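Local coordinates for protein pleckstrin homology domain-containing family M member 2 (Homo sapiens, PDB 3CXB) that binds the Salmonella effector SifA through its PH domain and, as its name SifA and kinesin-interacting protein implies, probably links it to kinesin, at residues Lys21-Tyr33 against Pro36-Met49. Sequence-based numbering, arbitrary orientation.
Sequences KTCFVVLSNGILY and PDRTDVIPLLSVNM
Leu32 and Val47 face each other as a hydrogen-bonded antiparallel pair, and they are joined by two backbone hydrogen bonds. Leu32 N gives to Val47 O at 3.0 Å and Val47 N returns to Leu32 O at 2.9 Å, both nearly straight. The flanking pairs, Ile31 with Asn48 and Tyr33 with Ser46, are non-hydrogen-bonded; beside them Ser46 CA and Tyr33 CA make CA-H...O contacts with Leu32 O and Leu45 O.

Apolar contacts line the face carrying Leu32 and Val47. Val47 CG2 packs against Leu32 CB at 3.4 Å, and the two side chains run alongside each other in the same direction. The long, flexible chain of Met49 bends at chi2 (67°) and lays SD 3.8 Å from Leu32 CB. Met49 also touches Leu96 and Ala99 of helix 86-100, while Val47 meets Leu73, so branched and thioether groups suit this buried side.

This is the third-to-fourth strand hairpin of the PH-domain fold, a strongly bent antiparallel sheet forming a barrel-like body, one end of which is capped by the C-terminal helix 86-100; strand 45-48 lies at the sheet's edge, and 21-28 joins 31-35 through a type II' turn from Ser28 to Ile31.

The face with Ile31, Tyr33, Ser46 and Asn48 is more polar and more exposed. Ile31 CG2 sits over one face of the Tyr33 ring, near the rim, and Ser46 OG comes 4.0 Å from Ile31 CG2. A small hydroxyl and the amide of Asn48 suit this exposed edge strand.

At the far end, Phe24 receives the loop: its CB meets Asp37 O at 3.3 Å, and chi1 near 180° (177°) sets the broad aromatic ring alongside Arg38, whose CB lies over one face, offset toward the rim; a wide flat group suits a place where it must cover passing backbone. Asp37 OD2 accepts from Thr39 N, which makes an Asx turn, and also from Thr39 OG1 at 2.6 Å.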
# COMPACT_ATOMS: atom_id res chain seq x y z
N LYS B 21 -11.41 1.76 -2.36
CA LYS B 21 -11.79 0.36 -2.47
C LYS B 21 -10.90 -0.46 -1.54
O LYS B 21 -9.74 -0.11 -1.30
CB LYS B 21 -11.63 -0.11 -3.91
CG LYS B 21 -12.20 -1.50 -4.19
CD LYS B 21 -12.25 -1.78 -5.69
CE LYS B 21 -12.95 -3.09 -6.01
NZ LYS B 21 -12.98 -3.36 -7.48
N THR B 22 -11.44 -1.55 -1.00
CA THR B 22 -10.67 -2.40 -0.11
C THR B 22 -9.76 -3.30 -0.94
O THR B 22 -9.97 -3.46 -2.15
CB THR B 22 -11.59 -3.29 0.75
OG1 THR B 22 -12.36 -4.15 -0.10
CG2 THR B 22 -12.53 -2.43 1.60
N CYS B 23 -8.76 -3.89 -0.30
CA CYS B 23 -7.83 -4.78 -0.98
C CYS B 23 -7.17 -5.70 0.05
O CYS B 23 -7.31 -5.52 1.26
CB CYS B 23 -6.74 -3.97 -1.70
SG CYS B 23 -5.41 -3.26 -0.63
N PHE B 24 -6.44 -6.70 -0.46
CA PHE B 24 -5.74 -7.63 0.41
C PHE B 24 -4.25 -7.52 0.12
O PHE B 24 -3.81 -7.61 -1.03
CB PHE B 24 -6.21 -9.04 0.17
CG PHE B 24 -5.46 -10.05 0.97
CD1 PHE B 24 -4.74 -11.05 0.35
CD2 PHE B 24 -5.46 -9.99 2.35
CE1 PHE B 24 -4.02 -11.98 1.09
CE2 PHE B 24 -4.75 -10.91 3.10
CZ PHE B 24 -4.02 -11.91 2.46
N VAL B 25 -3.45 -7.35 1.17
CA VAL B 25 -2.03 -7.17 0.96
C VAL B 25 -1.13 -8.20 1.62
O VAL B 25 -1.36 -8.62 2.74
CB VAL B 25 -1.61 -5.76 1.40
CG1 VAL B 25 -0.11 -5.62 1.36
CG2 VAL B 25 -2.27 -4.73 0.49
N VAL B 26 -0.08 -8.57 0.90
CA VAL B 26 0.88 -9.55 1.39
C VAL B 26 2.29 -9.05 1.10
O VAL B 26 2.57 -8.64 -0.02
CB VAL B 26 0.68 -10.92 0.67
CG1 VAL B 26 1.73 -11.93 1.13
CG2 VAL B 26 -0.70 -11.46 0.93
N LEU B 27 3.16 -9.08 2.11
CA LEU B 27 4.55 -8.68 1.94
C LEU B 27 5.37 -9.92 2.23
O LEU B 27 5.73 -10.20 3.37
CB LEU B 27 4.96 -7.57 2.93
CG LEU B 27 6.48 -7.30 3.02
CD1 LEU B 27 7.01 -6.92 1.63
CD2 LEU B 27 6.80 -6.22 4.04
N SER B 28 5.65 -10.70 1.19
CA SER B 28 6.41 -11.91 1.40
C SER B 28 7.79 -11.78 0.79
O SER B 28 7.94 -11.39 -0.37
CB SER B 28 5.71 -13.12 0.80
OG SER B 28 6.47 -14.28 1.07
N ASN B 29 8.78 -12.14 1.60
CA ASN B 29 10.16 -12.03 1.20
C ASN B 29 10.37 -10.51 1.21
O ASN B 29 10.13 -9.84 2.22
CB ASN B 29 10.37 -12.61 -0.20
CG ASN B 29 11.73 -13.24 -0.37
OD1 ASN B 29 12.24 -13.36 -1.48
ND2 ASN B 29 12.34 -13.65 0.74
N GLY B 30 10.79 -9.96 0.08
CA GLY B 30 10.98 -8.53 0.03
C GLY B 30 10.02 -7.97 -0.99
O GLY B 30 10.14 -6.82 -1.40
N ILE B 31 9.05 -8.78 -1.40
CA ILE B 31 8.07 -8.37 -2.39
C ILE B 31 6.68 -8.09 -1.81
O ILE B 31 6.23 -8.74 -0.86
CB ILE B 31 8.02 -9.42 -3.51
CG1 ILE B 31 9.42 -9.53 -4.13
CG2 ILE B 31 6.92 -9.07 -4.51
CD1 ILE B 31 9.55 -10.48 -5.30
N LEU B 32 6.02 -7.09 -2.35
CA LEU B 32 4.71 -6.73 -1.86
C LEU B 32 3.68 -6.99 -2.93
O LEU B 32 3.78 -6.48 -4.06
CB LEU B 32 4.66 -5.25 -1.49
CG LEU B 32 3.30 -4.69 -1.07
CD1 LEU B 32 2.98 -5.14 0.35
CD2 LEU B 32 3.32 -3.19 -1.11
N TYR B 33 2.67 -7.77 -2.59
CA TYR B 33 1.62 -8.07 -3.54
C TYR B 33 0.31 -7.47 -3.08
O TYR B 33 0.03 -7.42 -1.89
CB TYR B 33 1.45 -9.58 -3.68
CG TYR B 33 2.74 -10.35 -3.79
CD1 TYR B 33 3.55 -10.53 -2.69
CD2 TYR B 33 3.12 -10.93 -4.99
CE1 TYR B 33 4.71 -11.29 -2.77
CE2 TYR B 33 4.27 -11.68 -5.09
CZ TYR B 33 5.06 -11.86 -3.97
OH TYR B 33 6.21 -12.61 -4.03
N PRO B 36 -7.29 -7.52 -5.11
CA PRO B 36 -8.52 -6.78 -4.82
C PRO B 36 -9.29 -7.36 -3.64
O PRO B 36 -10.10 -6.69 -3.01
CB PRO B 36 -9.30 -6.86 -6.14
CG PRO B 36 -8.85 -8.17 -6.69
CD PRO B 36 -7.36 -8.17 -6.44
N ASP B 37 -9.02 -8.63 -3.35
CA ASP B 37 -9.64 -9.32 -2.24
C ASP B 37 -8.72 -10.47 -1.83
O ASP B 37 -7.62 -10.60 -2.36
CB ASP B 37 -11.03 -9.86 -2.63
CG ASP B 37 -11.01 -10.74 -3.87
OD1 ASP B 37 -10.75 -10.21 -4.97
OD2 ASP B 37 -11.25 -11.96 -3.74
N ARG B 38 -9.17 -11.30 -0.90
CA ARG B 38 -8.35 -12.41 -0.44
C ARG B 38 -8.53 -13.68 -1.26
O ARG B 38 -8.08 -14.75 -0.85
CB ARG B 38 -8.67 -12.68 1.03
CG ARG B 38 -10.17 -12.77 1.29
CD ARG B 38 -10.50 -13.15 2.73
NE ARG B 38 -10.04 -12.15 3.69
CZ ARG B 38 -10.18 -12.26 5.01
NH1 ARG B 38 -10.77 -13.34 5.53
NH2 ARG B 38 -9.74 -11.30 5.80
N THR B 39 -9.19 -13.57 -2.41
CA THR B 39 -9.40 -14.75 -3.27
C THR B 39 -9.18 -14.54 -4.77
O THR B 39 -9.21 -15.51 -5.53
CB THR B 39 -10.84 -15.35 -3.10
OG1 THR B 39 -11.81 -14.45 -3.62
CG2 THR B 39 -11.15 -15.62 -1.64
N ASP B 40 -8.96 -13.31 -5.22
CA ASP B 40 -8.77 -13.08 -6.65
C ASP B 40 -7.47 -13.70 -7.17
O ASP B 40 -7.30 -13.86 -8.38
CB ASP B 40 -8.82 -11.58 -6.98
CG ASP B 40 -8.93 -11.30 -8.49
OD1 ASP B 40 -8.78 -10.13 -8.91
OD2 ASP B 40 -9.17 -12.23 -9.27
N VAL B 41 -6.57 -14.05 -6.26
CA VAL B 41 -5.26 -14.66 -6.58
C VAL B 41 -4.43 -14.06 -7.74
O VAL B 41 -3.26 -14.41 -7.91
CB VAL B 41 -5.42 -16.19 -6.82
CG1 VAL B 41 -5.89 -16.45 -8.24
CG2 VAL B 41 -4.11 -16.88 -6.56
N ILE B 42 -5.04 -13.18 -8.53
CA ILE B 42 -4.35 -12.54 -9.64
C ILE B 42 -3.97 -11.10 -9.25
O ILE B 42 -4.77 -10.17 -9.34
CB ILE B 42 -5.22 -12.52 -10.92
CG1 ILE B 42 -4.47 -11.76 -12.02
CG2 ILE B 42 -6.59 -11.89 -10.64
CD1 ILE B 42 -5.21 -11.68 -13.31
N PRO B 43 -2.71 -10.91 -8.83
CA PRO B 43 -2.16 -9.63 -8.40
C PRO B 43 -2.67 -8.39 -9.11
O PRO B 43 -2.62 -8.28 -10.33
CB PRO B 43 -0.65 -9.82 -8.54
CG PRO B 43 -0.54 -10.87 -9.59
CD PRO B 43 -1.61 -11.83 -9.18
N LEU B 44 -3.19 -7.47 -8.32
CA LEU B 44 -3.68 -6.22 -8.85
C LEU B 44 -2.41 -5.37 -9.07
O LEU B 44 -2.30 -4.59 -10.02
CB LEU B 44 -4.61 -5.58 -7.81
CG LEU B 44 -5.49 -4.40 -8.19
CD1 LEU B 44 -6.40 -4.77 -9.33
CD2 LEU B 44 -6.30 -4.00 -6.99
N LEU B 45 -1.43 -5.59 -8.18
CA LEU B 45 -0.15 -4.90 -8.22
C LEU B 45 0.92 -5.66 -7.46
O LEU B 45 0.67 -6.22 -6.40
CB LEU B 45 -0.25 -3.51 -7.61
CG LEU B 45 1.10 -2.87 -7.26
CD1 LEU B 45 1.88 -2.61 -8.52
CD2 LEU B 45 0.89 -1.57 -6.51
N SER B 46 2.12 -5.66 -8.00
CA SER B 46 3.23 -6.35 -7.38
C SER B 46 4.44 -5.43 -7.42
O SER B 46 4.83 -4.97 -8.49
CB SER B 46 3.50 -7.63 -8.16
OG SER B 46 4.71 -8.23 -7.74
N VAL B 47 5.03 -5.15 -6.26
CA VAL B 47 6.18 -4.25 -6.21
C VAL B 47 7.39 -4.85 -5.54
O VAL B 47 7.29 -5.43 -4.47
CB VAL B 47 5.86 -2.95 -5.47
CG1 VAL B 47 4.96 -2.08 -6.31
CG2 VAL B 47 5.20 -3.27 -4.17
N ASN B 48 8.54 -4.69 -6.17
CA ASN B 48 9.75 -5.20 -5.59
C ASN B 48 10.31 -4.15 -4.65
O ASN B 48 11.00 -3.21 -5.06
CB ASN B 48 10.78 -5.52 -6.69
CG ASN B 48 12.07 -6.08 -6.12
OD1 ASN B 48 13.06 -6.23 -6.85
ND2 ASN B 48 12.08 -6.39 -4.83
N MET B 49 9.97 -4.29 -3.37
CA MET B 49 10.45 -3.41 -2.32
C MET B 49 11.98 -3.61 -2.27
O MET B 49 12.48 -4.74 -2.43
CB MET B 49 9.84 -3.82 -1.00
CG MET B 49 8.87 -2.85 -0.39
SD MET B 49 7.35 -2.60 -1.28
CE MET B 49 6.96 -1.03 -0.59